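Local coordinates for ribulose bisphosphate carboxylase (Pyrococcus horikoshii, PDB 2D69), which probably catalyses the addition of carbon dioxide and water to ribulose 1,5-bisphosphate, giving two molecules of 3-phosphoglycerate in an archaeal AMP degradation pathway, at residues L90-L101 and F123-F133. Sequence-based numbering, arbitrary orientation.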
ATOM      1  N   LEU A  90      40.610  -1.324   2.496  1.00 14.40           N
ATOM      2  CA  LEU A  90      39.168  -1.170   2.361  1.00 14.74           C
ATOM      3  C   LEU A  90      38.360  -2.229   3.096  1.00 13.54           C
ATOM      4  O   LEU A  90      37.172  -2.085   3.234  1.00 12.30           O
ATOM      5  CB  LEU A  90      38.795  -1.176   0.898  1.00 13.63           C
ATOM      6  CG  LEU A  90      39.458  -0.063   0.114  1.00 14.65           C
ATOM      7  CD1 LEU A  90      38.804  -0.019  -1.225  1.00 17.05           C
ATOM      8  CD2 LEU A  90      39.287   1.298   0.774  1.00 18.20           C
ATOM      9  N   THR A  91      39.020  -3.259   3.608  1.00 14.32           N
ATOM     10  CA  THR A  91      38.384  -4.207   4.490  1.00 13.84           C
ATOM     11  C   THR A  91      37.887  -3.591   5.816  1.00 14.62           C
ATOM     12  O   THR A  91      37.167  -4.251   6.590  1.00 14.70           O
ATOM     13  CB  THR A  91      39.389  -5.350   4.799  1.00 15.24           C
ATOM     14  OG1 THR A  91      40.639  -4.772   5.147  1.00 17.10           O
ATOM     15  CG2 THR A  91      39.743  -6.158   3.519  1.00 16.18           C
ATOM     16  N   LEU A  92      38.347  -2.384   6.154  1.00 14.33           N
ATOM     17  CA  LEU A  92      37.968  -1.740   7.390  1.00 13.77           C
ATOM     18  C   LEU A  92      36.686  -0.943   7.195  1.00 13.23           C
ATOM     19  O   LEU A  92      36.125  -0.452   8.173  1.00 11.86           O
ATOM     20  CB  LEU A  92      39.041  -0.754   7.852  1.00 15.20           C
ATOM     21  CG  LEU A  92      40.231  -1.246   8.609  1.00 15.87           C
ATOM     22  CD1 LEU A  92      41.317  -0.167   8.455  1.00 18.02           C
ATOM     23  CD2 LEU A  92      39.879  -1.542  10.098  1.00 17.06           C
ATOM     24  N   PHE A  93      36.200  -0.828   5.945  1.00 11.98           N
ATOM     25  CA  PHE A  93      35.113   0.094   5.643  1.00 11.94           C
ATOM     26  C   PHE A  93      33.848  -0.512   5.090  1.00 13.41           C
ATOM     27  O   PHE A  93      33.862  -1.480   4.252  1.00 12.36           O
ATOM     28  CB  PHE A  93      35.623   1.177   4.694  1.00 12.69           C
ATOM     29  CG  PHE A  93      36.761   1.966   5.252  1.00 14.61           C
ATOM     30  CD1 PHE A  93      36.718   2.466   6.547  1.00 15.40           C
ATOM     31  CD2 PHE A  93      37.966   2.039   4.573  1.00 15.89           C
ATOM     32  CE1 PHE A  93      37.780   3.167   7.055  1.00 15.46           C
ATOM     33  CE2 PHE A  93      39.061   2.702   5.120  1.00 12.48           C
ATOM     34  CZ  PHE A  93      38.958   3.251   6.360  1.00 13.58           C
ATOM     35  N   GLU A  94      32.728   0.034   5.545  1.00 13.53           N
ATOM     36  CA  GLU A  94      31.462  -0.295   4.929  1.00 13.25           C
ATOM     37  C   GLU A  94      31.295   0.644   3.796  1.00 14.06           C
ATOM     38  O   GLU A  94      31.086   1.858   3.990  1.00 13.56           O
ATOM     39  CB  GLU A  94      30.295  -0.189   5.913  1.00 12.33           C
ATOM     40  CG  GLU A  94      28.955  -0.534   5.311  1.00 13.66           C
ATOM     41  CD  GLU A  94      27.779  -0.343   6.293  1.00 16.76           C
ATOM     42  OE1 GLU A  94      27.970  -0.092   7.544  1.00 16.24           O
ATOM     43  OE2 GLU A  94      26.673  -0.509   5.767  1.00 17.02           O
ATOM     44  N   GLU A  95      31.367   0.089   2.589  1.00 15.15           N
ATOM     45  CA  GLU A  95      31.430   0.928   1.393  1.00 15.24           C
ATOM     46  C   GLU A  95      30.111   1.627   1.150  1.00 15.43           C
ATOM     47  O   GLU A  95      29.030   1.055   1.358  1.00 15.10           O
ATOM     48  CB  GLU A  95      31.924   0.099   0.187  1.00 14.70           C
ATOM     49  CG  GLU A  95      33.427  -0.184   0.310  1.00 17.86           C
ATOM     50  CD  GLU A  95      34.077  -0.906  -0.856  1.00 20.35           C
ATOM     51  OE1 GLU A  95      33.362  -1.366  -1.837  1.00 17.32           O
ATOM     52  OE2 GLU A  95      35.336  -0.962  -0.793  1.00 15.60           O
ATOM     53  N   GLY A  96      30.200   2.871   0.685  1.00 16.50           N
ATOM     54  CA  GLY A  96      29.061   3.743   0.536  1.00 16.51           C
ATOM     55  C   GLY A  96      28.707   4.471   1.832  1.00 16.97           C
ATOM     56  O   GLY A  96      27.900   5.381   1.791  1.00 16.58           O
ATOM     57  N   SER A  97      29.223   4.050   2.988  1.00 14.96           N
ATOM     58  CA  SER A  97      28.856   4.717   4.242  1.00 15.83           C
ATOM     59  C   SER A  97      29.942   5.681   4.731  1.00 15.81           C
ATOM     60  O   SER A  97      30.897   5.280   5.376  1.00 15.73           O
ATOM     61  CB  SER A  97      28.505   3.707   5.346  1.00 16.62           C
ATOM     62  OG  SER A  97      28.224   4.341   6.599  1.00 15.74           O
ATOM     63  N   LEU A  98      29.785   6.974   4.449  1.00 16.67           N
ATOM     64  CA  LEU A  98      30.762   7.965   4.926  1.00 15.77           C
ATOM     65  C   LEU A  98      30.622   8.111   6.388  1.00 14.74           C
ATOM     66  O   LEU A  98      31.609   8.329   7.086  1.00 14.12           O
ATOM     67  CB  LEU A  98      30.555   9.285   4.255  1.00 18.07           C
ATOM     68  CG  LEU A  98      31.614  10.325   4.699  1.00 20.04           C
ATOM     69  CD1 LEU A  98      32.418  10.820   3.572  1.00 23.28           C
ATOM     70  CD2 LEU A  98      30.915  11.425   5.408  1.00 21.72           C
ATOM     71  N   VAL A  99      29.396   7.924   6.883  1.00 15.39           N
ATOM     72  CA  VAL A  99      29.168   7.833   8.339  1.00 13.59           C
ATOM     73  C   VAL A  99      30.166   6.881   8.955  1.00 13.34           C
ATOM     74  O   VAL A  99      30.847   7.207   9.956  1.00 13.76           O
ATOM     75  CB  VAL A  99      27.697   7.399   8.668  1.00 14.39           C
ATOM     76  CG1 VAL A  99      27.476   7.364  10.111  1.00 16.83           C
ATOM     77  CG2 VAL A  99      26.617   8.361   8.003  1.00 14.28           C
ATOM     78  N   GLN A 100      30.273   5.691   8.408  1.00 13.00           N
ATOM     79  CA  GLN A 100      31.193   4.692   9.010  1.00 12.01           C
ATOM     80  C   GLN A 100      32.675   5.038   8.846  1.00 11.34           C
ATOM     81  O   GLN A 100      33.504   4.782   9.765  1.00 12.02           O
ATOM     82  CB  GLN A 100      30.897   3.249   8.495  1.00 12.09           C
ATOM     83  CG  GLN A 100      31.735   2.154   9.323  1.00 11.26           C
ATOM     84  CD  GLN A 100      33.076   1.782   8.688  1.00 11.36           C
ATOM     85  OE1 GLN A 100      33.931   1.121   9.325  1.00 13.18           O
ATOM     86  NE2 GLN A 100      33.266   2.178   7.447  1.00  5.66           N
ATOM     87  N   LEU A 101      33.045   5.578   7.683  1.00 12.32           N
ATOM     88  CA  LEU A 101      34.407   6.097   7.438  1.00 12.62           C
ATOM     89  C   LEU A 101      34.803   7.089   8.542  1.00 13.63           C
ATOM     90  O   LEU A 101      35.848   6.927   9.236  1.00 12.79           O
ATOM     91  CB  LEU A 101      34.487   6.761   6.053  1.00 13.74           C
ATOM     92  CG  LEU A 101      35.844   7.466   5.767  1.00 16.28           C
ATOM     93  CD1 LEU A 101      36.973   6.486   5.919  1.00 15.30           C
ATOM     94  CD2 LEU A 101      35.855   8.095   4.396  1.00 15.40           C
ATOM     95  N   PHE A 123      41.814  13.472   3.440  1.00 15.60           N
ATOM     96  CA  PHE A 123      41.774  12.057   3.184  1.00 15.33           C
ATOM     97  C   PHE A 123      41.690  11.872   1.642  1.00 15.95           C
ATOM     98  O   PHE A 123      41.297  12.800   0.876  1.00 15.75           O
ATOM     99  CB  PHE A 123      40.649  11.376   3.982  1.00 15.23           C
ATOM    100  CG  PHE A 123      39.256  11.775   3.526  1.00 14.77           C
ATOM    101  CD1 PHE A 123      38.538  10.953   2.720  1.00 16.12           C
ATOM    102  CD2 PHE A 123      38.688  12.971   3.944  1.00 14.49           C
ATOM    103  CE1 PHE A 123      37.234  11.307   2.314  1.00 16.26           C
ATOM    104  CE2 PHE A 123      37.370  13.346   3.498  1.00 17.39           C
ATOM    105  CZ  PHE A 123      36.681  12.517   2.706  1.00 16.30           C
ATOM    106  N   HIS A 124      42.158  10.726   1.186  1.00 15.78           N
ATOM    107  CA  HIS A 124      42.217  10.429  -0.239  1.00 16.44           C
ATOM    108  C   HIS A 124      41.554   9.052  -0.437  1.00 16.92           C
ATOM    109  O   HIS A 124      42.147   8.017  -0.144  1.00 16.58           O
ATOM    110  CB  HIS A 124      43.692  10.477  -0.735  1.00 17.69           C
ATOM    111  CG  HIS A 124      44.427  11.731  -0.306  1.00 19.11           C
ATOM    112  ND1 HIS A 124      43.821  12.963  -0.232  1.00 26.32           N
ATOM    113  CD2 HIS A 124      45.688  11.930   0.131  1.00 25.36           C
ATOM    114  CE1 HIS A 124      44.668  13.863   0.226  1.00 22.74           C
ATOM    115  NE2 HIS A 124      45.810  13.265   0.456  1.00 23.08           N
ATOM    116  N   PRO A 125      40.318   9.021  -0.909  1.00 16.53           N
ATOM    117  CA  PRO A 125      39.676   7.727  -1.177  1.00 17.01           C
ATOM    118  C   PRO A 125      40.132   7.080  -2.468  1.00 16.35           C
ATOM    119  O   PRO A 125      40.132   7.727  -3.487  1.00 14.66           O
ATOM    120  CB  PRO A 125      38.189   8.069  -1.185  1.00 17.35           C
ATOM    121  CG  PRO A 125      38.163   9.580  -1.691  1.00 18.76           C
ATOM    122  CD  PRO A 125      39.411  10.154  -1.095  1.00 16.02           C
ATOM    123  N   PRO A 126      40.476   5.789  -2.444  1.00 16.85           N
ATOM    124  CA  PRO A 126      40.813   5.080  -3.687  1.00 16.32           C
ATOM    125  C   PRO A 126      39.595   4.914  -4.572  1.00 15.03           C
ATOM    126  O   PRO A 126      38.449   5.150  -4.134  1.00 15.22           O
ATOM    127  CB  PRO A 126      41.346   3.741  -3.201  1.00 16.59           C
ATOM    128  CG  PRO A 126      40.676   3.558  -1.800  1.00 17.42           C
ATOM    129  CD  PRO A 126      40.572   4.921  -1.257  1.00 17.50           C
ATOM    130  N   TYR A 127      39.826   4.540  -5.819  1.00 14.05           N
ATOM    131  CA  TYR A 127      38.731   4.465  -6.816  1.00 13.59           C
ATOM    132  C   TYR A 127      37.609   3.540  -6.319  1.00 13.47           C
ATOM    133  O   TYR A 127      36.434   3.845  -6.472  1.00 13.08           O
ATOM    134  CB  TYR A 127      39.264   4.023  -8.185  1.00 13.13           C
ATOM    135  CG  TYR A 127      38.200   4.126  -9.274  1.00 11.91           C
ATOM    136  CD1 TYR A 127      37.960   5.326  -9.943  1.00 13.03           C
ATOM    137  CD2 TYR A 127      37.419   3.051  -9.596  1.00 11.74           C
ATOM    138  CE1 TYR A 127      36.977   5.412 -10.903  1.00 14.62           C
ATOM    139  CE2 TYR A 127      36.395   3.157 -10.522  1.00 14.00           C
ATOM    140  CZ  TYR A 127      36.207   4.329 -11.188  1.00 15.99           C
ATOM    141  OH  TYR A 127      35.226   4.382 -12.139  1.00 18.82           O
ATOM    142  N   GLU A 128      37.970   2.430  -5.686  1.00 13.11           N
ATOM    143  CA  GLU A 128      37.016   1.427  -5.315  1.00 14.59           C
ATOM    144  C   GLU A 128      36.218   1.850  -4.086  1.00 14.51           C
ATOM    145  O   GLU A 128      35.183   1.264  -3.833  1.00 13.83           O
ATOM    146  CB  GLU A 128      37.668   0.037  -5.109  1.00 14.76           C
ATOM    147  CG  GLU A 128      38.053  -0.684  -6.414  1.00 16.55           C
ATOM    148  CD  GLU A 128      36.869  -0.981  -7.343  1.00 16.92           C
ATOM    149  OE1 GLU A 128      36.981  -0.610  -8.542  1.00 14.77           O
ATOM    150  OE2 GLU A 128      35.864  -1.605  -6.898  1.00 15.05           O
ATOM    151  N   TYR A 129      36.705   2.845  -3.337  1.00 14.77           N
ATOM    152  CA  TYR A 129      35.876   3.513  -2.311  1.00 14.61           C
ATOM    153  C   TYR A 129      34.950   4.570  -2.954  1.00 14.06           C
ATOM    154  O   TYR A 129      33.735   4.618  -2.717  1.00 13.42           O
ATOM    155  CB  TYR A 129      36.771   4.156  -1.228  1.00 14.78           C
ATOM    156  CG  TYR A 129      35.974   4.487  -0.004  1.00 16.15           C
ATOM    157  CD1 TYR A 129      35.770   3.551   0.998  1.00 15.17           C
ATOM    158  CD2 TYR A 129      35.342   5.713   0.107  1.00 17.53           C
ATOM    159  CE1 TYR A 129      34.953   3.851   2.076  1.00 19.44           C
ATOM    160  CE2 TYR A 129      34.548   6.036   1.192  1.00 17.71           C
ATOM    161  CZ  TYR A 129      34.340   5.131   2.163  1.00 17.28           C
ATOM    162  OH  TYR A 129      33.490   5.500   3.187  1.00 17.39           O
ATOM    163  N   LEU A 130      35.543   5.393  -3.785  1.00 12.67           N
ATOM    164  CA  LEU A 130      34.908   6.596  -4.302  1.00 12.85           C
ATOM    165  C   LEU A 130      33.793   6.239  -5.256  1.00 12.13           C
ATOM    166  O   LEU A 130      32.794   6.991  -5.382  1.00 11.99           O
ATOM    167  CB  LEU A 130      35.971   7.429  -5.049  1.00 13.17           C
ATOM    168  CG  LEU A 130      35.540   8.814  -5.550  1.00 14.60           C
ATOM    169  CD1 LEU A 130      34.986   9.618  -4.429  1.00 13.39           C
ATOM    170  CD2 LEU A 130      36.727   9.570  -6.209  1.00 19.95           C
ATOM    171  N   ARG A 131      33.930   5.097  -5.928  1.00 10.93           N
ATOM    172  CA  ARG A 131      32.951   4.718  -6.958  1.00 12.62           C
ATOM    173  C   ARG A 131      31.552   4.411  -6.354  1.00 13.52           C
ATOM    174  O   ARG A 131      30.558   4.379  -7.065  1.00 12.46           O
ATOM    175  CB  ARG A 131      33.452   3.535  -7.796  1.00 12.52           C
ATOM    176  CG  ARG A 131      33.462   2.172  -7.034  1.00 12.72           C
ATOM    177  CD  ARG A 131      33.994   1.010  -7.848  1.00 12.20           C
ATOM    178  NE  ARG A 131      33.068   0.683  -8.909  1.00 12.93           N
ATOM    179  CZ  ARG A 131      33.389   0.067 -10.044  1.00 15.08           C
ATOM    180  NH1 ARG A 131      34.636  -0.318 -10.272  1.00 17.01           N
ATOM    181  NH2 ARG A 131      32.441  -0.185 -10.945  1.00 10.63           N
ATOM    182  N   HIS A 132      31.483   4.201  -5.038  1.00 14.03           N
ATOM    183  CA  HIS A 132      30.205   3.998  -4.352  1.00 15.12           C
ATOM    184  C   HIS A 132      29.586   5.301  -3.819  1.00 15.30           C
ATOM    185  O   HIS A 132      28.704   5.248  -2.947  1.00 15.84           O
ATOM    186  CB  HIS A 132      30.401   2.965  -3.236  1.00 14.89           C
ATOM    187  CG  HIS A 132      31.043   1.712  -3.742  1.00 14.33           C
ATOM    188  ND1 HIS A 132      30.531   0.994  -4.808  1.00 15.43           N
ATOM    189  CD2 HIS A 132      32.171   1.072  -3.363  1.00 14.66           C
ATOM    190  CE1 HIS A 132      31.311  -0.045  -5.044  1.00 14.48           C
ATOM    191  NE2 HIS A 132      32.316  -0.019  -4.187  1.00 11.18           N
ATOM    192  N   PHE A 133      30.089   6.443  -4.321  1.00 13.84           N
ATOM    193  CA  PHE A 133      29.501   7.749  -4.117  1.00 12.72           C
ATOM    194  C   PHE A 133      29.166   8.348  -5.493  1.00 12.90           C
ATOM    195  O   PHE A 133      29.907   8.183  -6.455  1.00 12.46           O
ATOM    196  CB  PHE A 133      30.400   8.641  -3.354  1.00 12.29           C
ATOM    197  CG  PHE A 133      30.616   8.164  -1.921  1.00 11.64           C
ATOM    198  CD1 PHE A 133      31.519   7.202  -1.656  1.00 10.80           C
ATOM    199  CD2 PHE A 133      29.787   8.581  -0.918  1.00 13.36           C
ATOM    200  CE1 PHE A 133      31.668   6.712  -0.364  1.00 10.64           C
ATOM    201  CE2 PHE A 133      29.939   8.108   0.384  1.00 12.59           C
ATOM    202  CZ  PHE A 133      30.875   7.182   0.639  1.00 13.53           C
TER
HETATM  203  O   HOH W   1      33.136   3.470   5.059  1.00 23.66           O
HETATM  204  O   HOH W   2      32.788   3.396  -0.468  1.00 25.31           O
HETATM  205  O   HOH W   3      26.938   6.390  -1.174  1.00 34.86           O
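Y129 sets its ring among L90, F93 and L101, and shows how a tyrosine can be apolar along its flanks and polar at its end. From CB the side chain turns with CG anti to the backbone N (chi1 -164°), which carries the ring across to residues 90-101. Y129 CD1 comes 4.2 Å from L90 CD2, a methyl that also lies against P126. Next, Y129 CE1 meets F93 CB at 3.8 Å, the ring edge facing this methylene, while the two aromatic planes stand 82° apart. CE2 and CZ touch CD2 of L101, which reaches on to F123. At the tip, Y129 OH sits 3.3 Å from L101 CB. The same Y129 OH donates to a water 2.8 Å away in the ring plane; that water in turn donates to the carbonyls of E94 and S97, at the two ends of a type II beta turn. A phenylalanine here could keep the flanking contacts but would probably leave this water without its phenolic donor and the two carbonyls less firmly tied to the helix. A second water rests over the ring face, accepting from G96 N and donating to Y129 O, and a third bridges G96 O and H132 O. Beside them, E95 OE1 approaches H132 NE2 to 2.9 Å, with carboxylate and imidazole planes 34° apart. E95 OE2 forms a salt bridge with R131 of a second subunit, whose H132 also meets H132 here, so this corner of the N-terminal domain belongs to a subunit interface. The direct contacts of the tyrosine ring are thus mainly apolar, whereas water links backbone polar groups of the turn to residues 123-133, supplementing the turn's own backbone bonds and, at G96 O, a bond from Q262.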